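Local coordinates for protein UDP-N-acetylglucosamine 2-epimerase (Methanocaldococcus jannaschii, PDB 4NES) that interconverts UDP-N-acetylglucosamine and UDP-N-acetylmannosamine by reversible epimerization at C-2 of the sugar, probably supplying activated ManNAc donors, at residues I111-V116 / H138-L143; Y142-T147 / K163-G168; R189-S194 / L275-N280. All blocks are in the same frame, centred on the assembly; numbering follows the deposited sequence.

Contact 1: I111-V116 / H138-L143; sequences IDVAHV and HISSYL
With CG1 anti to the backbone N (chi1 174°), V113 sends that methyl toward S140, whose OG stands anti to its own carbonyl carbon (chi1 -69°). The result is an approach of 3.8 Å between V113 CG1 and S140 OG, while the same OG passes 3.3 Å from H115 CB. The hydroxyl oxygen thus touches two side chains that leave the same side of strand 112-116; its hydrogen-bond partner is the carbonyl of T136, one turn back. The H115 ring itself leads away from S140, with ND1 bonded to D137 and NE2 to the carbonyl of G94.

Three backbone hydrogen bonds join the segments. V113 O accepts from two consecutive amides: S141 N at 2.7 Å, in the carbonyl plane, and Y142 N at 3.1 Å, tilted from it. Further on, H115 N reaches Y142 O at 2.9 Å, nearly straight at 175°. Together with the bond from Y142 N, it sets A114 opposite Y142 in parallel register; H115 pairs next with L143. On the sheet face carrying A114 and Y142, the CB atoms of these two residues are 4.1 Å apart.

Where the chains separate before the strand pairing, water 1 links them. It accepts from V113 N, donates to I139 O at 2.8 Å and also bonds S141 OG, tying the chain that leads into strand 142-145 to the start of strand 112-116. Two adjacent parallel strands, 112-116 and 142-145, linked through helix 128-138, make up a beta-alpha-beta crossover of the Rossmann-like sheet in a GT-B fold.

Contact 2: Y142-T147 / K163-G168; sequences YLFAPT and KIFVVG
Strands 142-145 and 164-166 run parallel, their axes 4.7 Å apart at closest approach and 23° from alignment, and four amide-to-carbonyl bonds alternate between them: L143 N to K163 O, F165 N to L143 O, A145 N to F165 O and V167 N to A145 O. The first has a length of 2.8 Å from L143 N to K163 O.

Side chains of paired residues leave on the same face. F144 and F165 lie side by side and point the same way, with F144 CD1 at 4.0 Å from F165 CB and their ring planes inclined at 35°. F165 also brings CE1 to the edge of the Y142 ring, 4.0 Å from Y142 CD2. V167 extends this row: its CG2, held between the backbone N and carbonyl carbon, comes 3.9 Å from F144 CB. On the reverse face the L143 side chain slants across the aliphatic stem of K163, its CD1 3.6 Å from K163 CB, and V166 CG1 meets the backbone of T147, 3.7 Å from its C atom.

At the end of the pairing G168 CA closes to 3.2 Å from P146 O, a CA-H...O contact, and G168 adopts a positive phi of 86°. Water 2 donates to both F144 O and G168 O, bridging the end part of strand 142-145 to the chain after strand 164-166.

Helix 148-156, N-capped by T147, covers the L143, I164 and V166 face, and helix 353-363 covers the F144, F165 and V167 face. Strand 112-116 flanks 142-145 on its other edge, leaving 164-166 outermost within this chain.

Contact 3: R189-S194 / L275-N280; sequences RAFFNS and LMLEKN
The ring of F192 occupies the middle of this interface, pressed against one side of helix 271-280. Its CZ stands 3.6 Å from N280 CB and its CE1 3.6 Å from M276 O, while CD1 lies 4.0 Å from M276 CB and equally 4.0 Å from L277 CD2. The ring and the N280 amide cross obliquely, their planes 49° apart. F192 CG is set anti to the backbone N (chi1 177°), which carries the ring straight across to these partners. L277 CD1 lies at the edge of the F191 ring, near its plane, 4.2 Å from F191 CZ. At the solvent-facing end, the folded selenomethionine M276 lays its CE over one face of the R189 guanidinium, toward the rim, at 4.1 Å from R189 NH2. No direct hydrogen bond joins the two segments.

The next shell is polar. N280 turns its amide back on its own helix, with ND2 bonded to M276 O at 2.9 Å and M276 O also taking N280 N from the opposite face of the carbonyl. N280 OD1 accepts from water 3, which in turn lies at the edge of the guanidinium, in its plane, and accepts from R189 NH2. An alanine here removes ND2 and OD1, which would probably leave M276 O with one donor fewer, water 3 without its link to this helix, and the F192 ring less closely covered.

The axes of segments 189-194 and 275-280 approach to 10.3 Å and cross at -57°; the segments belong to helices 186-195 and 271-280. Strand 201-205 adjoins both helices: Y201 touches F192 and N280, its OH is hydrogen-bonded to L277 O, and L203 lies against L277; helix 170-183 flanks M276 through E183.

Contacts 1 and 2 are successive steps of one parallel sheet. Their centres are 11 Å apart, they share Y142 and L143 on strand 142-145, and a probable hydrogen bond from F144 N to H115 O (2.9 Å) joins them. A114 CB packs 3.8 Å from F144 CE2. Contact 3 belongs to the other half of the GT-B fold, beside the second sheet, centre to centre about 37 Å from contact 1 and 33 Å from contact 2. The nucleotides bind between the halves. The side chain of L277 is about 6 Å from bound UDP, that of P146 about 13 Å and that of H115 about 11 Å from UDP and UDP-GlcNAc; all three contacts lie outside the active site.

Contact 1: I111-V116 / H138-L143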
loop_
_atom_site.group_PDB
_atom_site.type_symbol
_atom_site.label_atom_id
_atom_site.label_comp_id
_atom_site.label_asym_id
_atom_site.label_seq_id
_atom_site.Cartn_x
_atom_site.Cartn_y
_atom_site.Cartn_z
ATOM N N ILE A 111 13.199 7.110 -0.516
ATOM C CA ILE A 111 13.235 8.106 -1.583
ATOM C C ILE A 111 11.891 8.808 -1.607
ATOM O O ILE A 111 10.846 8.153 -1.672
ATOM C CB ILE A 111 13.468 7.443 -2.956
ATOM C CG1 ILE A 111 14.839 6.766 -3.002
ATOM C CG2 ILE A 111 13.334 8.473 -4.091
ATOM C CD1 ILE A 111 15.048 5.870 -4.217
ATOM N N ASP A 112 11.900 10.136 -1.558
ATOM C CA ASP A 112 10.654 10.906 -1.568
ATOM C C ASP A 112 9.799 10.604 -2.797
ATOM O O ASP A 112 10.295 10.584 -3.931
ATOM C CB ASP A 112 10.936 12.411 -1.524
ATOM C CG ASP A 112 11.448 12.884 -0.173
ATOM O OD1 ASP A 112 11.509 12.082 0.782
ATOM O OD2 ASP A 112 11.788 14.082 -0.069
ATOM N N VAL A 113 8.508 10.386 -2.562
ATOM C CA VAL A 113 7.558 10.141 -3.639
ATOM C C VAL A 113 6.685 11.370 -3.874
ATOM O O VAL A 113 6.089 11.917 -2.932
ATOM C CB VAL A 113 6.658 8.941 -3.300
ATOM C CG1 VAL A 113 5.567 8.765 -4.350
ATOM C CG2 VAL A 113 7.505 7.676 -3.164
ATOM N N ALA A 114 6.621 11.809 -5.127
ATOM C CA ALA A 114 5.721 12.886 -5.515
ATOM C C ALA A 114 4.588 12.300 -6.340
ATOM O O ALA A 114 4.820 11.721 -7.398
ATOM C CB ALA A 114 6.469 13.934 -6.321
ATOM N N HIS A 115 3.365 12.434 -5.842
ATOM C CA HIS A 115 2.197 11.857 -6.486
ATOM C C HIS A 115 1.395 12.935 -7.194
ATOM O O HIS A 115 0.797 13.809 -6.555
ATOM C CB HIS A 115 1.314 11.143 -5.461
ATOM C CG HIS A 115 0.215 10.348 -6.076
ATOM N ND1 HIS A 115 -0.930 10.005 -5.380
ATOM C CD2 HIS A 115 0.078 9.798 -7.307
ATOM C CE1 HIS A 115 -1.722 9.297 -6.159
ATOM N NE2 HIS A 115 -1.135 9.159 -7.341
ATOM N N VAL A 116 1.381 12.847 -8.519
ATOM C CA VAL A 116 0.631 13.768 -9.357
ATOM C C VAL A 116 -0.784 13.222 -9.500
ATOM O O VAL A 116 -0.963 12.043 -9.807
ATOM C CB VAL A 116 1.307 13.900 -10.731
ATOM C CG1 VAL A 116 0.524 14.846 -11.651
ATOM C CG2 VAL A 116 2.747 14.382 -10.571
ATOM N N HIS A 138 -0.817 7.617 0.809
ATOM C CA HIS A 138 -0.333 7.472 2.165
ATOM C C HIS A 138 1.159 7.220 2.296
ATOM O O HIS A 138 1.678 7.186 3.407
ATOM C CB HIS A 138 -1.146 6.414 2.904
ATOM C CG HIS A 138 -2.484 6.908 3.316
ATOM N ND1 HIS A 138 -2.715 7.497 4.534
ATOM C CD2 HIS A 138 -3.662 6.966 2.639
ATOM C CE1 HIS A 138 -3.982 7.878 4.611
ATOM N NE2 HIS A 138 -4.573 7.563 3.466
ATOM N N ILE A 139 1.853 7.058 1.173
ATOM C CA ILE A 139 3.315 6.986 1.227
ATOM C C ILE A 139 3.990 8.099 0.429
ATOM O O ILE A 139 5.196 8.042 0.171
ATOM C CB ILE A 139 3.854 5.602 0.804
ATOM C CG1 ILE A 139 3.180 5.138 -0.481
ATOM C CG2 ILE A 139 3.663 4.586 1.931
ATOM C CD1 ILE A 139 3.701 3.811 -0.989
ATOM N N SER A 140 3.230 9.123 0.064
ATOM C CA SER A 140 3.778 10.231 -0.718
ATOM C C SER A 140 4.309 11.352 0.160
ATOM O O SER A 140 3.738 11.657 1.202
ATOM C CB SER A 140 2.700 10.801 -1.639
ATOM O OG SER A 140 2.378 9.883 -2.660
ATOM N N SER A 141 5.392 11.979 -0.288
ATOM C CA SER A 141 5.939 13.149 0.384
ATOM C C SER A 141 5.385 14.457 -0.182
ATOM O O SER A 141 5.315 15.465 0.525
ATOM C CB SER A 141 7.461 13.137 0.288
ATOM O OG SER A 141 7.994 12.098 1.089
ATOM N N TYR A 142 4.991 14.434 -1.450
ATOM C CA TYR A 142 4.323 15.565 -2.083
ATOM C C TYR A 142 3.048 15.034 -2.706
ATOM O O TYR A 142 3.084 14.063 -3.474
ATOM C CB TYR A 142 5.187 16.179 -3.188
ATOM C CG TYR A 142 6.535 16.679 -2.740
ATOM C CD1 TYR A 142 7.612 15.812 -2.644
ATOM C CD2 TYR A 142 6.739 18.022 -2.442
ATOM C CE1 TYR A 142 8.850 16.260 -2.251
ATOM C CE2 TYR A 142 7.988 18.477 -2.043
ATOM C CZ TYR A 142 9.033 17.588 -1.953
ATOM O OH TYR A 142 10.282 18.019 -1.561
ATOM N N LEU A 143 1.926 15.681 -2.400
ATOM C CA LEU A 143 0.628 15.263 -2.914
ATOM C C LEU A 143 0.078 16.402 -3.740
ATOM O O LEU A 143 -0.333 17.433 -3.198
ATOM C CB LEU A 143 -0.320 14.905 -1.775
ATOM C CG LEU A 143 0.162 13.630 -1.079
ATOM C CD1 LEU A 143 0.894 13.925 0.207
ATOM C CD2 LEU A 143 -0.974 12.659 -0.840
HETATM O O HOH W 1 7.488 9.566 0.108
#

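Contact 2: Y142-T147 / K163-G168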
loop_
_atom_site.group_PDB
_atom_site.type_symbol
_atom_site.label_atom_id
_atom_site.label_comp_id
_atom_site.label_asym_id
_atom_site.label_seq_id
_atom_site.Cartn_x
_atom_site.Cartn_y
_atom_site.Cartn_z
ATOM N N TYR A 142 4.991 14.434 -1.450
ATOM C CA TYR A 142 4.323 15.565 -2.083
ATOM C C TYR A 142 3.048 15.034 -2.706
ATOM O O TYR A 142 3.084 14.063 -3.474
ATOM C CB TYR A 142 5.187 16.179 -3.188
ATOM C CG TYR A 142 6.535 16.679 -2.740
ATOM C CD1 TYR A 142 7.612 15.812 -2.644
ATOM C CD2 TYR A 142 6.739 18.022 -2.442
ATOM C CE1 TYR A 142 8.850 16.260 -2.251
ATOM C CE2 TYR A 142 7.988 18.477 -2.043
ATOM C CZ TYR A 142 9.033 17.588 -1.953
ATOM O OH TYR A 142 10.282 18.019 -1.561
ATOM N N LEU A 143 1.926 15.681 -2.400
ATOM C CA LEU A 143 0.628 15.263 -2.914
ATOM C C LEU A 143 0.078 16.402 -3.740
ATOM O O LEU A 143 -0.333 17.433 -3.198
ATOM C CB LEU A 143 -0.320 14.905 -1.775
ATOM C CG LEU A 143 0.162 13.630 -1.079
ATOM C CD1 LEU A 143 0.894 13.925 0.207
ATOM C CD2 LEU A 143 -0.974 12.659 -0.840
ATOM N N PHE A 144 0.125 16.231 -5.053
ATOM C CA PHE A 144 -0.311 17.276 -5.965
ATOM C C PHE A 144 -1.771 17.047 -6.306
ATOM O O PHE A 144 -2.106 16.282 -7.207
ATOM C CB PHE A 144 0.591 17.303 -7.201
ATOM C CG PHE A 144 2.009 17.659 -6.878
ATOM C CD1 PHE A 144 2.308 18.921 -6.388
ATOM C CD2 PHE A 144 3.037 16.732 -7.017
ATOM C CE1 PHE A 144 3.609 19.271 -6.071
ATOM C CE2 PHE A 144 4.343 17.076 -6.709
ATOM C CZ PHE A 144 4.631 18.344 -6.229
ATOM N N ALA A 145 -2.636 17.717 -5.551
ATOM C CA ALA A 145 -4.078 17.552 -5.658
ATOM C C ALA A 145 -4.637 18.458 -6.748
ATOM O O ALA A 145 -4.183 19.593 -6.921
ATOM C CB ALA A 145 -4.737 17.855 -4.317
ATOM N N PRO A 146 -5.614 17.962 -7.516
ATOM C CA PRO A 146 -6.109 18.818 -8.607
ATOM C C PRO A 146 -7.126 19.848 -8.129
ATOM O O PRO A 146 -7.286 20.885 -8.781
ATOM C CB PRO A 146 -6.771 17.820 -9.560
ATOM C CG PRO A 146 -7.200 16.696 -8.650
ATOM C CD PRO A 146 -6.101 16.578 -7.628
ATOM N N THR A 147 -7.795 19.581 -7.012
ATOM C CA THR A 147 -8.872 20.436 -6.528
ATOM C C THR A 147 -8.900 20.473 -5.008
ATOM O O THR A 147 -8.270 19.651 -4.335
ATOM C CB THR A 147 -10.256 19.897 -6.944
ATOM O OG1 THR A 147 -10.457 18.611 -6.339
ATOM C CG2 THR A 147 -10.386 19.771 -8.448
ATOM N N LYS A 163 2.141 18.635 3.201
ATOM C CA LYS A 163 2.477 17.757 2.085
ATOM C C LYS A 163 1.592 17.997 0.861
ATOM O O LYS A 163 1.886 17.498 -0.227
ATOM C CB LYS A 163 2.296 16.297 2.488
ATOM C CG LYS A 163 3.286 15.718 3.488
ATOM C CD LYS A 163 2.976 14.232 3.661
ATOM C CE LYS A 163 4.115 13.460 4.299
ATOM N NZ LYS A 163 4.475 13.966 5.648
ATOM N N ILE A 164 0.502 18.730 1.052
ATOM C CA ILE A 164 -0.542 18.847 0.032
ATOM C C ILE A 164 -0.484 20.184 -0.694
ATOM O O ILE A 164 -0.444 21.244 -0.064
ATOM C CB ILE A 164 -1.942 18.695 0.660
ATOM C CG1 ILE A 164 -2.020 17.424 1.500
ATOM C CG2 ILE A 164 -3.015 18.663 -0.427
ATOM C CD1 ILE A 164 -3.274 17.375 2.355
ATOM N N PHE A 165 -0.480 20.121 -2.022
ATOM C CA PHE A 165 -0.479 21.308 -2.868
ATOM C C PHE A 165 -1.604 21.172 -3.870
ATOM O O PHE A 165 -1.631 20.201 -4.628
ATOM C CB PHE A 165 0.860 21.418 -3.609
ATOM C CG PHE A 165 2.046 21.476 -2.697
ATOM C CD1 PHE A 165 2.633 20.310 -2.213
ATOM C CD2 PHE A 165 2.556 22.699 -2.299
ATOM C CE1 PHE A 165 3.731 20.380 -1.346
ATOM C CE2 PHE A 165 3.650 22.772 -1.445
ATOM C CZ PHE A 165 4.230 21.618 -0.973
ATOM N N VAL A 166 -2.538 22.125 -3.880
ATOM C CA VAL A 166 -3.611 22.114 -4.868
ATOM C C VAL A 166 -3.116 22.873 -6.083
ATOM O O VAL A 166 -2.994 24.101 -6.052
ATOM C CB VAL A 166 -4.888 22.758 -4.319
ATOM C CG1 VAL A 166 -5.990 22.717 -5.376
ATOM C CG2 VAL A 166 -5.335 22.041 -3.042
ATOM N N VAL A 167 -2.796 22.129 -7.138
ATOM C CA VAL A 167 -2.095 22.691 -8.291
ATOM C C VAL A 167 -2.895 22.647 -9.588
ATOM O O VAL A 167 -2.426 23.131 -10.620
ATOM C CB VAL A 167 -0.735 21.988 -8.538
ATOM C CG1 VAL A 167 0.221 22.179 -7.359
ATOM C CG2 VAL A 167 -0.929 20.497 -8.845
ATOM N N GLY A 168 -4.107 22.099 -9.536
ATOM C CA GLY A 168 -4.896 21.845 -10.730
ATOM C C GLY A 168 -4.515 20.498 -11.308
ATOM O O GLY A 168 -3.616 19.830 -10.800
HETATM O O HOH W 2 -3.277 17.222 -9.760
#

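Contact 3: R189-S194 / L275-N280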
loop_
_atom_site.group_PDB
_atom_site.type_symbol
_atom_site.label_atom_id
_atom_site.label_comp_id
_atom_site.label_asym_id
_atom_site.label_seq_id
_atom_site.Cartn_x
_atom_site.Cartn_y
_atom_site.Cartn_z
ATOM N N ARG A 189 -6.480 16.431 -39.223
ATOM C CA ARG A 189 -7.756 16.780 -39.837
ATOM C C ARG A 189 -8.198 15.716 -40.838
ATOM O O ARG A 189 -9.379 15.373 -40.908
ATOM C CB ARG A 189 -7.625 18.130 -40.544
ATOM C CG ARG A 189 -8.875 18.609 -41.261
ATOM C CD ARG A 189 -9.606 19.666 -40.447
ATOM N NE ARG A 189 -10.903 19.196 -39.971
ATOM C CZ ARG A 189 -11.710 19.900 -39.183
ATOM N NH1 ARG A 189 -11.355 21.111 -38.777
ATOM N NH2 ARG A 189 -12.871 19.393 -38.798
ATOM N N ALA A 190 -7.247 15.187 -41.600
ATOM C CA ALA A 190 -7.546 14.144 -42.577
ATOM C C ALA A 190 -8.030 12.858 -41.903
ATOM O O ALA A 190 -8.980 12.222 -42.376
ATOM C CB ALA A 190 -6.334 13.887 -43.470
ATOM N N PHE A 191 -7.398 12.481 -40.797
ATOM C CA PHE A 191 -7.865 11.336 -40.031
ATOM C C PHE A 191 -9.303 11.561 -39.586
ATOM O O PHE A 191 -10.168 10.697 -39.772
ATOM C CB PHE A 191 -7.003 11.115 -38.786
ATOM C CG PHE A 191 -7.733 10.381 -37.682
ATOM C CD1 PHE A 191 -7.792 8.998 -37.679
ATOM C CD2 PHE A 191 -8.384 11.080 -36.667
ATOM C CE1 PHE A 191 -8.469 8.318 -36.675
ATOM C CE2 PHE A 191 -9.078 10.409 -35.674
ATOM C CZ PHE A 191 -9.116 9.030 -35.679
ATOM N N PHE A 192 -9.547 12.723 -38.984
ATOM C CA PHE A 192 -10.868 13.045 -38.455
ATOM C C PHE A 192 -11.919 12.930 -39.547
ATOM O O PHE A 192 -12.956 12.304 -39.348
ATOM C CB PHE A 192 -10.886 14.452 -37.854
ATOM C CG PHE A 192 -12.239 14.878 -37.365
ATOM C CD1 PHE A 192 -12.672 14.533 -36.093
ATOM C CD2 PHE A 192 -13.089 15.609 -38.182
ATOM C CE1 PHE A 192 -13.928 14.919 -35.647
ATOM C CE2 PHE A 192 -14.341 15.994 -37.741
ATOM C CZ PHE A 192 -14.760 15.652 -36.469
ATOM N N ASN A 193 -11.645 13.521 -40.706
ATOM C CA ASN A 193 -12.581 13.472 -41.823
ATOM C C ASN A 193 -12.774 12.066 -42.384
ATOM O O ASN A 193 -13.815 11.773 -42.966
ATOM C CB ASN A 193 -12.159 14.441 -42.934
ATOM C CG ASN A 193 -12.312 15.891 -42.531
ATOM O OD1 ASN A 193 -13.112 16.223 -41.655
ATOM N ND2 ASN A 193 -11.541 16.769 -43.171
ATOM N N SER A 194 -11.781 11.197 -42.209
ATOM C CA SER A 194 -11.890 9.813 -42.667
ATOM C C SER A 194 -12.820 9.009 -41.763
ATOM O O SER A 194 -13.527 8.110 -42.225
ATOM C CB SER A 194 -10.513 9.142 -42.730
ATOM O OG SER A 194 -10.013 8.824 -41.437
ATOM N N LEU A 275 -8.416 14.073 -29.300
ATOM C CA LEU A 275 -8.897 15.397 -28.916
ATOM C C LEU A 275 -9.861 15.949 -29.954
ATOM O O LEU A 275 -10.871 16.555 -29.614
ATOM C CB LEU A 275 -7.732 16.375 -28.755
ATOM C CG LEU A 275 -6.912 16.232 -27.479
ATOM C CD1 LEU A 275 -5.703 17.148 -27.590
ATOM C CD2 LEU A 275 -7.739 16.591 -26.248
HETATM N N MSE A 276 -9.561 15.727 -31.229
HETATM C CA MSE A 276 -10.475 16.143 -32.277
HETATM C C MSE A 276 -11.811 15.406 -32.215
HETATM O O MSE A 276 -12.872 16.009 -32.385
HETATM C CB MSE A 276 -9.818 15.962 -33.647
HETATM C CG MSE A 276 -8.740 16.987 -33.954
HETATM SE SE MSE A 276 -9.427 18.811 -33.950
HETATM C CE MSE A 276 -10.716 18.640 -35.400
ATOM N N LEU A 277 -11.766 14.106 -31.957
ATOM C CA LEU A 277 -13.006 13.364 -31.796
ATOM C C LEU A 277 -13.807 13.873 -30.596
ATOM O O LEU A 277 -15.022 14.009 -30.673
ATOM C CB LEU A 277 -12.730 11.869 -31.658
ATOM C CG LEU A 277 -12.230 11.179 -32.928
ATOM C CD1 LEU A 277 -11.791 9.775 -32.579
ATOM C CD2 LEU A 277 -13.320 11.150 -34.004
ATOM N N GLU A 278 -13.135 14.164 -29.486
ATOM C CA GLU A 278 -13.845 14.682 -28.319
ATOM C C GLU A 278 -14.455 16.047 -28.596
ATOM O O GLU A 278 -15.638 16.281 -28.310
ATOM C CB GLU A 278 -12.902 14.803 -27.126
ATOM C CG GLU A 278 -12.421 13.483 -26.568
ATOM C CD GLU A 278 -11.411 13.675 -25.467
ATOM O OE1 GLU A 278 -10.518 14.528 -25.614
ATOM O OE2 GLU A 278 -11.511 12.981 -24.440
ATOM N N LYS A 279 -13.641 16.951 -29.144
ATOM C CA LYS A 279 -14.057 18.331 -29.318
ATOM C C LYS A 279 -15.308 18.420 -30.179
ATOM O O LYS A 279 -16.170 19.270 -29.955
ATOM C CB LYS A 279 -12.931 19.145 -29.963
ATOM C CG LYS A 279 -13.263 20.624 -30.129
ATOM C CD LYS A 279 -12.170 21.375 -30.870
ATOM C CE LYS A 279 -12.529 22.851 -31.002
ATOM N NZ LYS A 279 -13.702 23.071 -31.888
ATOM N N ASN A 280 -15.413 17.525 -31.153
ATOM C CA ASN A 280 -16.487 17.603 -32.134
ATOM C C ASN A 280 -17.684 16.687 -31.870
ATOM O O ASN A 280 -18.630 16.659 -32.645
ATOM C CB ASN A 280 -15.927 17.367 -33.539
ATOM C CG ASN A 280 -15.045 18.503 -34.005
ATOM O OD1 ASN A 280 -15.544 19.545 -34.428
ATOM N ND2 ASN A 280 -13.731 18.321 -33.925
HETATM O O HOH W 3 -14.745 20.243 -37.155
#